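Local coordinates for BepE protein (Bartonella henselae str. Houston-1, PDB 4YK3), which is an effector protein carried by the VirB type IV secretion system, its BID domain, the part described here, probably serving as the secretion signal, at residues P32-Y37 with S118-A123; Q39-W44 with Q111-Y116; K46-N51 with H84-R89. All coordinates share one frame; numbering follows the deposited sequence.

Overall arrangement
From the N terminus, the chain passes helix 21-30 and enters helix 32-49, which supplies the first segment of all three contacts. Contact 1 joins the start of this helix to the later part of helix 97-129 and closes the widest loop. Contact 2 lies within that loop, and contact 3 is nested inside contact 2. Contacts 1 and 2 use the same antiparallel helix pair and touch each other through Tyr37 and Tyr116. Contact 3 ties the end of helix 32-49 to the loop before strand 90-91. Its centre is about 24 Å from that of contact 1, and the two lie on opposite sides of the chain's centre.

Contact 1: residues P32-Y37 with S118-A123; sequences PLVQAY and SAVTQA
In Val34, chi1 of 167° puts CG1 opposite the backbone N and leaves CG2 to face Ala119 and Val120. Tyr37 has CG anti to the carbonyl carbon instead (chi1 -82°), and its ring is carried across to Ala119. The CG2 methyl of Val34 does the touching for that residue. It lies 4.0 Å from Ala119 O and 4.2 Å from Val120 CG2, and is also near Ala123 CB. Ala119 CB fits between two residues one turn apart on the facing helix. Tyr37 CD2 meets Ala119 CB obliquely at 4.0 Å, while Leu33 CB, one turn earlier, is 4.2 Å from the same Ala119 CB. The small alanine lets the backbones approach, with the CA atoms of Val34 and Ala119 5.8 Å apart. Leu33 also reaches further: its CD1 meets Gln122 NE2 at 4.0 Å, a van der Waals touch in which the two side chains lie at a slant to each other. No hydrogen bond joins the segments. Their axes pass 8.9 Å apart and run nearly antiparallel, at 163°. Val34, Ala119, Val120 and Ala123 are buried, whereas Leu33 and Gln122 lie on an exposed side. Leu63 of helix 56-64 covers Val34 and Val120, and Met28 of helix 21-30 packs on Val120 and Ala123. Apolar contact between long antiparallel helices, with a third helix covering the buried side, is characteristic of a helical bundle, consistent with the four-helix bundle of the BID domain.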
loop_
_atom_site.group_PDB
_atom_site.type_symbol
_atom_site.label_atom_id
_atom_site.label_comp_id
_atom_site.label_asym_id
_atom_site.label_seq_id
_atom_site.Cartn_x
_atom_site.Cartn_y
_atom_site.Cartn_z
ATOM N N PRO A 32 2.051 9.372 -10.454
ATOM C CA PRO A 32 3.115 9.707 -9.502
ATOM C C PRO A 32 2.753 9.406 -8.051
ATOM O O PRO A 32 3.573 8.826 -7.347
ATOM C CB PRO A 32 3.328 11.217 -9.718
ATOM C CG PRO A 32 2.165 11.681 -10.549
ATOM C CD PRO A 32 1.726 10.507 -11.341
ATOM N N LEU A 33 1.555 9.777 -7.613
ATOM C CA LEU A 33 1.166 9.496 -6.240
ATOM C C LEU A 33 1.053 7.989 -5.982
ATOM O O LEU A 33 1.420 7.501 -4.916
ATOM C CB LEU A 33 -0.154 10.169 -5.906
ATOM C CG LEU A 33 -0.217 11.679 -6.073
ATOM C CD1 LEU A 33 -1.635 12.128 -5.796
ATOM C CD2 LEU A 33 0.763 12.347 -5.122
ATOM N N VAL A 34 0.524 7.260 -6.955
ATOM C CA VAL A 34 0.324 5.827 -6.794
ATOM C C VAL A 34 1.672 5.151 -6.641
ATOM O O VAL A 34 1.873 4.352 -5.726
ATOM C CB VAL A 34 -0.473 5.258 -7.977
ATOM C CG1 VAL A 34 -0.420 3.718 -8.000
ATOM C CG2 VAL A 34 -1.903 5.770 -7.906
ATOM N N GLN A 35 2.607 5.502 -7.518
ATOM C CA GLN A 35 3.957 4.961 -7.443
ATOM C C GLN A 35 4.642 5.308 -6.125
ATOM O O GLN A 35 5.228 4.440 -5.485
ATOM C CB GLN A 35 4.805 5.468 -8.607
ATOM C CG GLN A 35 4.629 4.669 -9.873
ATOM C CD GLN A 35 5.615 5.082 -10.956
ATOM O OE1 GLN A 35 6.444 5.973 -10.750
ATOM N NE2 GLN A 35 5.531 4.434 -12.116
ATOM N N ALA A 36 4.570 6.577 -5.733
ATOM C CA ALA A 36 5.235 7.047 -4.524
ATOM C C ALA A 36 4.731 6.314 -3.281
ATOM O O ALA A 36 5.523 5.879 -2.441
ATOM C CB ALA A 36 5.040 8.555 -4.372
ATOM N N TYR A 37 3.415 6.174 -3.161
ATOM C CA TYR A 37 2.847 5.466 -2.017
ATOM C C TYR A 37 3.158 3.970 -2.053
ATOM O O TYR A 37 3.392 3.362 -1.017
ATOM C CB TYR A 37 1.333 5.679 -1.945
ATOM C CG TYR A 37 0.950 6.988 -1.285
ATOM C CD1 TYR A 37 1.320 7.249 0.020
ATOM C CD2 TYR A 37 0.227 7.963 -1.966
ATOM C CE1 TYR A 37 0.993 8.433 0.638
ATOM C CE2 TYR A 37 -0.121 9.163 -1.340
ATOM C CZ TYR A 37 0.275 9.389 -0.044
ATOM O OH TYR A 37 -0.039 10.558 0.604
ATOM N N SER A 118 -6.172 5.294 -1.167
ATOM C CA SER A 118 -6.890 6.526 -1.493
ATOM C C SER A 118 -6.396 7.122 -2.815
ATOM O O SER A 118 -7.192 7.620 -3.615
ATOM C CB SER A 118 -6.742 7.552 -0.374
ATOM O OG SER A 118 -7.249 7.031 0.840
ATOM N N ALA A 119 -5.088 7.071 -3.053
ATOM C CA ALA A 119 -4.547 7.627 -4.293
ATOM C C ALA A 119 -5.035 6.821 -5.496
ATOM O O ALA A 119 -5.346 7.387 -6.542
ATOM C CB ALA A 119 -3.041 7.661 -4.255
ATOM N N VAL A 120 -5.101 5.502 -5.340
ATOM C CA VAL A 120 -5.624 4.636 -6.394
ATOM C C VAL A 120 -7.089 4.958 -6.684
ATOM O O VAL A 120 -7.504 5.085 -7.842
ATOM C CB VAL A 120 -5.481 3.139 -6.030
ATOM C CG1 VAL A 120 -6.266 2.291 -7.018
ATOM C CG2 VAL A 120 -4.014 2.720 -6.002
ATOM N N THR A 121 -7.880 5.070 -5.629
ATOM C CA THR A 121 -9.286 5.413 -5.782
ATOM C C THR A 121 -9.430 6.807 -6.401
ATOM O O THR A 121 -10.235 7.021 -7.297
ATOM C CB THR A 121 -10.014 5.346 -4.421
ATOM O OG1 THR A 121 -10.170 3.969 -4.046
ATOM C CG2 THR A 121 -11.392 6.024 -4.495
ATOM N N GLN A 122 -8.606 7.740 -5.944
ATOM C CA GLN A 122 -8.663 9.115 -6.432
ATOM C C GLN A 122 -8.235 9.196 -7.895
ATOM O O GLN A 122 -8.719 10.035 -8.646
ATOM C CB GLN A 122 -7.785 9.992 -5.543
ATOM C CG GLN A 122 -7.617 11.432 -5.938
ATOM C CD GLN A 122 -6.748 12.177 -4.928
ATOM O OE1 GLN A 122 -7.210 13.106 -4.266
ATOM N NE2 GLN A 122 -5.489 11.748 -4.790
ATOM N N ALA A 123 -7.346 8.298 -8.309
ATOM C CA ALA A 123 -6.846 8.332 -9.681
ATOM C C ALA A 123 -7.876 7.755 -10.630
ATOM O O ALA A 123 -8.071 8.283 -11.725
ATOM C CB ALA A 123 -5.529 7.569 -9.803
#

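Contact 2: residues Q39-W44 with Q111-Y116; sequences QEVMHW and QALDGY
Val41 and Ala112 carry most of this buried contact, with Leu113 next. It belongs to the antiparallel helix packing of the BID four-helix bundle. The segment axes come within 8.5 Å at 157°, and the CA atoms of Val41 and Ala112 are 5.4 Å apart. Val41 works through one methyl. Its CG2 lies over the backbone of the facing helix, 3.6 Å from Ala112 O and 3.7 Å from Leu113 CA. The same CG2 also reaches Leu113 CD1 at 4.0 Å and the CB of Tyr116, one turn along from Ala112. It thus rests against two successive turns of helix 97-129. Ala112 answers with its CB, which points at helix 32-49. Glu40 CG is the closest atom to it, at 3.6 Å, and Trp44 CD1 meets it obliquely at 4.1 Å. The aliphatic part of Glu40 and CD1 of the Trp44 indole both meet this one methyl from the side of helix 32-49. No hydrogen bond crosses between the segments. Leu113 also packs on Leu72 and Val76 of helix 69-78, and Val41 on Met59 of helix 56-64, where Met59 O accepts a hydrogen bond from Tyr116 OH. This places the contact among several helices near the centre of the domain. Trp44 is further held by His43, whose CD2 lies over one face of the indole, and by a ring stack with His108. The bend of Glu40 at chi2 (76°) leads its carboxylate away from Ala112 and toward the indole of Trp44, one turn on. Trp44 NE1 donates to Glu40 OE2 at 3.2 Å, on the anti side of the carboxylate and tilted from its plane.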
loop_
_atom_site.group_PDB
_atom_site.type_symbol
_atom_site.label_atom_id
_atom_site.label_comp_id
_atom_site.label_asym_id
_atom_site.label_seq_id
_atom_site.Cartn_x
_atom_site.Cartn_y
_atom_site.Cartn_z
ATOM N N GLN A 39 5.860 2.533 -3.279
ATOM C CA GLN A 39 7.214 2.464 -2.741
ATOM C C GLN A 39 7.264 2.677 -1.230
ATOM O O GLN A 39 8.069 2.053 -0.530
ATOM C CB GLN A 39 8.113 3.479 -3.428
ATOM C CG GLN A 39 8.432 3.123 -4.866
ATOM C CD GLN A 39 9.115 1.772 -4.984
ATOM O OE1 GLN A 39 10.292 1.624 -4.647
ATOM N NE2 GLN A 39 8.378 0.776 -5.467
ATOM N N GLU A 40 6.397 3.553 -0.733
ATOM C CA GLU A 40 6.310 3.830 0.700
ATOM C C GLU A 40 5.813 2.615 1.483
ATOM O O GLU A 40 6.350 2.266 2.536
ATOM C CB GLU A 40 5.377 5.019 0.943
ATOM C CG GLU A 40 5.536 5.651 2.291
ATOM C CD GLU A 40 6.780 6.502 2.381
ATOM O OE1 GLU A 40 7.279 6.908 1.315
ATOM O OE2 GLU A 40 7.249 6.756 3.514
ATOM N N VAL A 41 4.757 1.989 0.969
ATOM C CA VAL A 41 4.234 0.770 1.557
ATOM C C VAL A 41 5.337 -0.293 1.623
ATOM O O VAL A 41 5.487 -0.946 2.645
ATOM C CB VAL A 41 3.005 0.267 0.768
ATOM C CG1 VAL A 41 2.623 -1.159 1.184
ATOM C CG2 VAL A 41 1.824 1.218 0.977
ATOM N N MET A 42 6.114 -0.459 0.550
ATOM C CA MET A 42 7.131 -1.512 0.551
ATOM C C MET A 42 8.207 -1.233 1.592
ATOM O O MET A 42 8.718 -2.158 2.233
ATOM C CB MET A 42 7.783 -1.667 -0.825
ATOM C CG MET A 42 6.820 -2.127 -1.904
ATOM S SD MET A 42 7.595 -2.243 -3.520
ATOM C CE MET A 42 8.901 -3.436 -3.201
ATOM N N HIS A 43 8.569 0.038 1.738
ATOM C CA HIS A 43 9.570 0.410 2.730
ATOM C C HIS A 43 9.107 -0.005 4.127
ATOM O O HIS A 43 9.836 -0.638 4.879
ATOM C CB HIS A 43 9.842 1.913 2.694
ATOM C CG HIS A 43 10.689 2.394 3.829
ATOM N ND1 HIS A 43 12.061 2.269 3.839
ATOM C CD2 HIS A 43 10.357 2.990 4.998
ATOM C CE1 HIS A 43 12.540 2.775 4.962
ATOM N NE2 HIS A 43 11.527 3.221 5.682
ATOM N N TRP A 44 7.879 0.346 4.468
ATOM C CA TRP A 44 7.404 0.070 5.803
ATOM C C TRP A 44 7.061 -1.414 5.984
ATOM O O TRP A 44 7.100 -1.905 7.114
ATOM C CB TRP A 44 6.213 0.981 6.150
ATOM C CG TRP A 44 6.645 2.428 6.281
ATOM C CD1 TRP A 44 6.338 3.446 5.426
ATOM C CD2 TRP A 44 7.508 3.001 7.285
ATOM N NE1 TRP A 44 6.934 4.600 5.834
ATOM C CE2 TRP A 44 7.661 4.365 6.968
ATOM C CE3 TRP A 44 8.160 2.493 8.415
ATOM C CZ2 TRP A 44 8.438 5.242 7.744
ATOM C CZ3 TRP A 44 8.932 3.353 9.181
ATOM C CH2 TRP A 44 9.056 4.716 8.849
ATOM N N GLN A 111 -0.597 4.441 7.512
ATOM C CA GLN A 111 -0.690 5.706 6.784
ATOM C C GLN A 111 -0.300 5.546 5.325
ATOM O O GLN A 111 -0.991 6.029 4.451
ATOM C CB GLN A 111 0.215 6.772 7.393
ATOM C CG GLN A 111 -0.121 7.231 8.781
ATOM C CD GLN A 111 0.757 8.401 9.199
ATOM O OE1 GLN A 111 1.334 8.402 10.284
ATOM N NE2 GLN A 111 0.881 9.389 8.320
ATOM N N ALA A 112 0.834 4.897 5.073
ATOM C CA ALA A 112 1.316 4.722 3.712
ATOM C C ALA A 112 0.298 3.945 2.894
ATOM O O ALA A 112 0.043 4.273 1.740
ATOM C CB ALA A 112 2.644 4.024 3.706
ATOM N N LEU A 113 -0.316 2.949 3.521
ATOM C CA LEU A 113 -1.292 2.096 2.855
ATOM C C LEU A 113 -2.612 2.809 2.590
ATOM O O LEU A 113 -3.208 2.645 1.522
ATOM C CB LEU A 113 -1.539 0.841 3.687
ATOM C CG LEU A 113 -2.291 -0.303 3.005
ATOM C CD1 LEU A 113 -1.602 -0.738 1.729
ATOM C CD2 LEU A 113 -2.365 -1.485 3.972
ATOM N N ASP A 114 -3.072 3.575 3.578
ATOM C CA ASP A 114 -4.201 4.477 3.402
ATOM C C ASP A 114 -3.941 5.437 2.251
ATOM O O ASP A 114 -4.811 5.671 1.424
ATOM C CB ASP A 114 -4.467 5.281 4.675
ATOM C CG ASP A 114 -5.175 4.474 5.724
ATOM O OD1 ASP A 114 -5.009 3.239 5.717
ATOM O OD2 ASP A 114 -5.888 5.069 6.563
ATOM N N GLY A 115 -2.742 6.008 2.232
ATOM C CA GLY A 115 -2.322 6.898 1.162
ATOM C C GLY A 115 -2.356 6.212 -0.198
ATOM O O GLY A 115 -2.883 6.772 -1.166
ATOM N N TYR A 116 -1.814 4.994 -0.268
ATOM C CA TYR A 116 -1.842 4.227 -1.509
ATOM C C TYR A 116 -3.263 3.976 -2.016
ATOM O O TYR A 116 -3.571 4.250 -3.181
ATOM C CB TYR A 116 -1.131 2.870 -1.341
ATOM C CG TYR A 116 -1.213 2.032 -2.598
ATOM C CD1 TYR A 116 -0.377 2.289 -3.690
ATOM C CD2 TYR A 116 -2.140 1.008 -2.712
ATOM C CE1 TYR A 116 -0.459 1.527 -4.856
ATOM C CE2 TYR A 116 -2.241 0.252 -3.880
ATOM C CZ TYR A 116 -1.399 0.512 -4.940
ATOM O OH TYR A 116 -1.501 -0.246 -6.081
#

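Contact 3: residues K46-N51 with H84-R89; sequences KIVYGN and HKLAGR
Val48 O and Ala87 N form the one direct hydrogen bond between the segments, 2.9 Å long and nearly straight at 173°. The donor is tilted from the carbonyl plane. The same oxygen takes a CA-H...O contact from Leu86, with Leu86 CA 3.5 Å from Val48 O. Beside it, the Val48 and Leu86 side chains run next to each other in a common direction, and Val48 CG1 meets Leu86 CD2 at 4.0 Å. Tyr49 has the most surface covered here. The Tyr49 and His84 side chains pass one another running opposite ways, their ring planes oblique, and Tyr49 CD1 touches His84 CB at 3.5 Å. With chi1 at -169°, His84 CG stands opposite the backbone N, and its ring is directed to the Tyr49 backbone. Lys85 O sits at the edge of the tyrosine ring, in its plane, while Val48 CG1 lies over the centre of one face. Ala87 CB packs against Gly50 N at 3.7 Å. Gly50 has positive phi (80°) and takes the chain out of helix 32-49 at this point.

Bonds within the loop help position these groups. His84 ND1 donates to a lone pair of Lys85 O at 2.8 Å, close to its own ring plane, and this holds the rotation of the imidazole. Lys85 NZ curls back to Leu86 O at 2.9 Å. A water donates to Tyr49 O and makes a weak bond with Lys85 NZ. Further out, Tyr49 OH bonds to Pro80 O, and Arg99 takes Ala87 O and Gly88 O. The contact thus fixes the loop between helix 69-78 and strand 90-91 to the end of helix 32-49, where Leu109 of helix 97-129 packs on Val48 and Tyr49.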
loop_
_atom_site.group_PDB
_atom_site.type_symbol
_atom_site.label_atom_id
_atom_site.label_comp_id
_atom_site.label_asym_id
_atom_site.label_seq_id
_atom_site.Cartn_x
_atom_site.Cartn_y
_atom_site.Cartn_z
ATOM N N LYS A 46 8.989 -3.761 4.824
ATOM C CA LYS A 46 10.313 -4.240 5.208
ATOM C C LYS A 46 10.557 -4.031 6.712
ATOM O O LYS A 46 11.090 -4.894 7.385
ATOM C CB LYS A 46 11.404 -3.548 4.399
ATOM C CG LYS A 46 12.791 -4.115 4.654
ATOM C CD LYS A 46 13.884 -3.158 4.217
ATOM C CE LYS A 46 14.377 -3.484 2.813
ATOM N NZ LYS A 46 15.572 -2.671 2.422
ATOM N N ILE A 47 10.131 -2.889 7.236
ATOM C CA ILE A 47 10.357 -2.585 8.646
ATOM C C ILE A 47 9.404 -3.330 9.582
ATOM O O ILE A 47 9.827 -3.856 10.613
ATOM C CB ILE A 47 10.280 -1.074 8.858
ATOM C CG1 ILE A 47 11.552 -0.434 8.297
ATOM C CG2 ILE A 47 10.136 -0.729 10.325
ATOM C CD1 ILE A 47 11.344 0.969 7.903
ATOM N N VAL A 48 8.124 -3.389 9.224
ATOM C CA VAL A 48 7.135 -4.005 10.096
ATOM C C VAL A 48 7.185 -5.539 10.007
ATOM O O VAL A 48 7.050 -6.243 11.012
ATOM C CB VAL A 48 5.752 -3.484 9.748
ATOM C CG1 VAL A 48 4.689 -4.300 10.418
ATOM C CG2 VAL A 48 5.639 -2.010 10.106
ATOM N N TYR A 49 7.392 -6.048 8.795
ATOM C CA TYR A 49 7.319 -7.480 8.541
ATOM C C TYR A 49 8.667 -8.148 8.265
ATOM O O TYR A 49 8.750 -9.374 8.200
ATOM C CB TYR A 49 6.401 -7.754 7.341
ATOM C CG TYR A 49 4.958 -7.383 7.578
ATOM C CD1 TYR A 49 4.236 -7.964 8.615
ATOM C CD2 TYR A 49 4.313 -6.470 6.758
ATOM C CE1 TYR A 49 2.911 -7.650 8.827
ATOM C CE2 TYR A 49 2.987 -6.144 6.959
ATOM C CZ TYR A 49 2.293 -6.735 7.995
ATOM O OH TYR A 49 0.970 -6.425 8.193
ATOM N N GLY A 50 9.710 -7.356 8.047
ATOM C CA GLY A 50 10.991 -7.923 7.666
ATOM C C GLY A 50 11.080 -8.274 6.189
ATOM O O GLY A 50 12.038 -8.904 5.759
ATOM N N ASN A 51 10.083 -7.858 5.408
ATOM C CA ASN A 51 10.020 -8.213 3.996
ATOM C C ASN A 51 9.225 -7.175 3.200
ATOM O O ASN A 51 8.028 -6.985 3.426
ATOM C CB ASN A 51 9.390 -9.591 3.824
ATOM C CG ASN A 51 9.338 -10.030 2.373
ATOM O OD1 ASN A 51 8.469 -9.606 1.610
ATOM N ND2 ASN A 51 10.257 -10.903 1.992
ATOM N N HIS A 84 1.464 -11.367 7.666
ATOM C CA HIS A 84 2.849 -11.822 7.784
ATOM C C HIS A 84 3.211 -11.674 9.254
ATOM O O HIS A 84 2.559 -10.904 9.966
ATOM C CB HIS A 84 3.787 -10.983 6.884
ATOM C CG HIS A 84 5.167 -11.538 6.745
ATOM N ND1 HIS A 84 6.145 -11.366 7.707
ATOM C CD2 HIS A 84 5.752 -12.230 5.738
ATOM C CE1 HIS A 84 7.258 -11.963 7.310
ATOM N NE2 HIS A 84 7.044 -12.498 6.122
ATOM N N LYS A 85 4.221 -12.399 9.726
ATOM C CA LYS A 85 4.652 -12.215 11.111
ATOM C C LYS A 85 5.432 -10.899 11.255
ATOM O O LYS A 85 6.047 -10.391 10.297
ATOM C CB LYS A 85 5.498 -13.404 11.606
ATOM C CG LYS A 85 6.994 -13.278 11.380
ATOM C CD LYS A 85 7.781 -14.383 12.115
ATOM C CE LYS A 85 9.277 -14.091 12.090
ATOM N NZ LYS A 85 9.643 -12.814 12.828
ATOM N N LEU A 86 5.368 -10.333 12.453
ATOM C CA LEU A 86 6.108 -9.108 12.762
ATOM C C LEU A 86 7.589 -9.392 12.761
ATOM O O LEU A 86 8.005 -10.416 13.258
ATOM C CB LEU A 86 5.694 -8.553 14.131
ATOM C CG LEU A 86 4.207 -8.225 14.198
ATOM C CD1 LEU A 86 3.848 -7.721 15.590
ATOM C CD2 LEU A 86 3.888 -7.201 13.106
ATOM N N ALA A 87 8.386 -8.477 12.223
ATOM C CA ALA A 87 9.828 -8.624 12.303
ATOM C C ALA A 87 10.300 -8.729 13.753
ATOM O O ALA A 87 9.640 -8.247 14.670
ATOM C CB ALA A 87 10.521 -7.466 11.610
ATOM N N GLY A 88 11.451 -9.364 13.938
ATOM C CA GLY A 88 12.028 -9.552 15.255
ATOM C C GLY A 88 11.204 -10.428 16.177
ATOM O O GLY A 88 10.369 -11.210 15.726
ATOM N N ARG A 89 11.428 -10.269 17.477
ATOM C CA ARG A 89 10.853 -11.155 18.483
ATOM C C ARG A 89 10.495 -10.377 19.742
ATOM O O ARG A 89 11.170 -9.399 20.096
ATOM C CB ARG A 89 11.837 -12.267 18.857
ATOM C CG ARG A 89 12.021 -13.403 17.856
ATOM C CD ARG A 89 13.008 -14.429 18.436
ATOM N NE ARG A 89 13.086 -15.634 17.616
ATOM C CZ ARG A 89 14.024 -15.834 16.701
ATOM N NH1 ARG A 89 14.965 -14.916 16.506
ATOM N NH2 ARG A 89 14.031 -16.949 15.989
HETATM O O HOH W 1 10.347 -11.396 9.771
#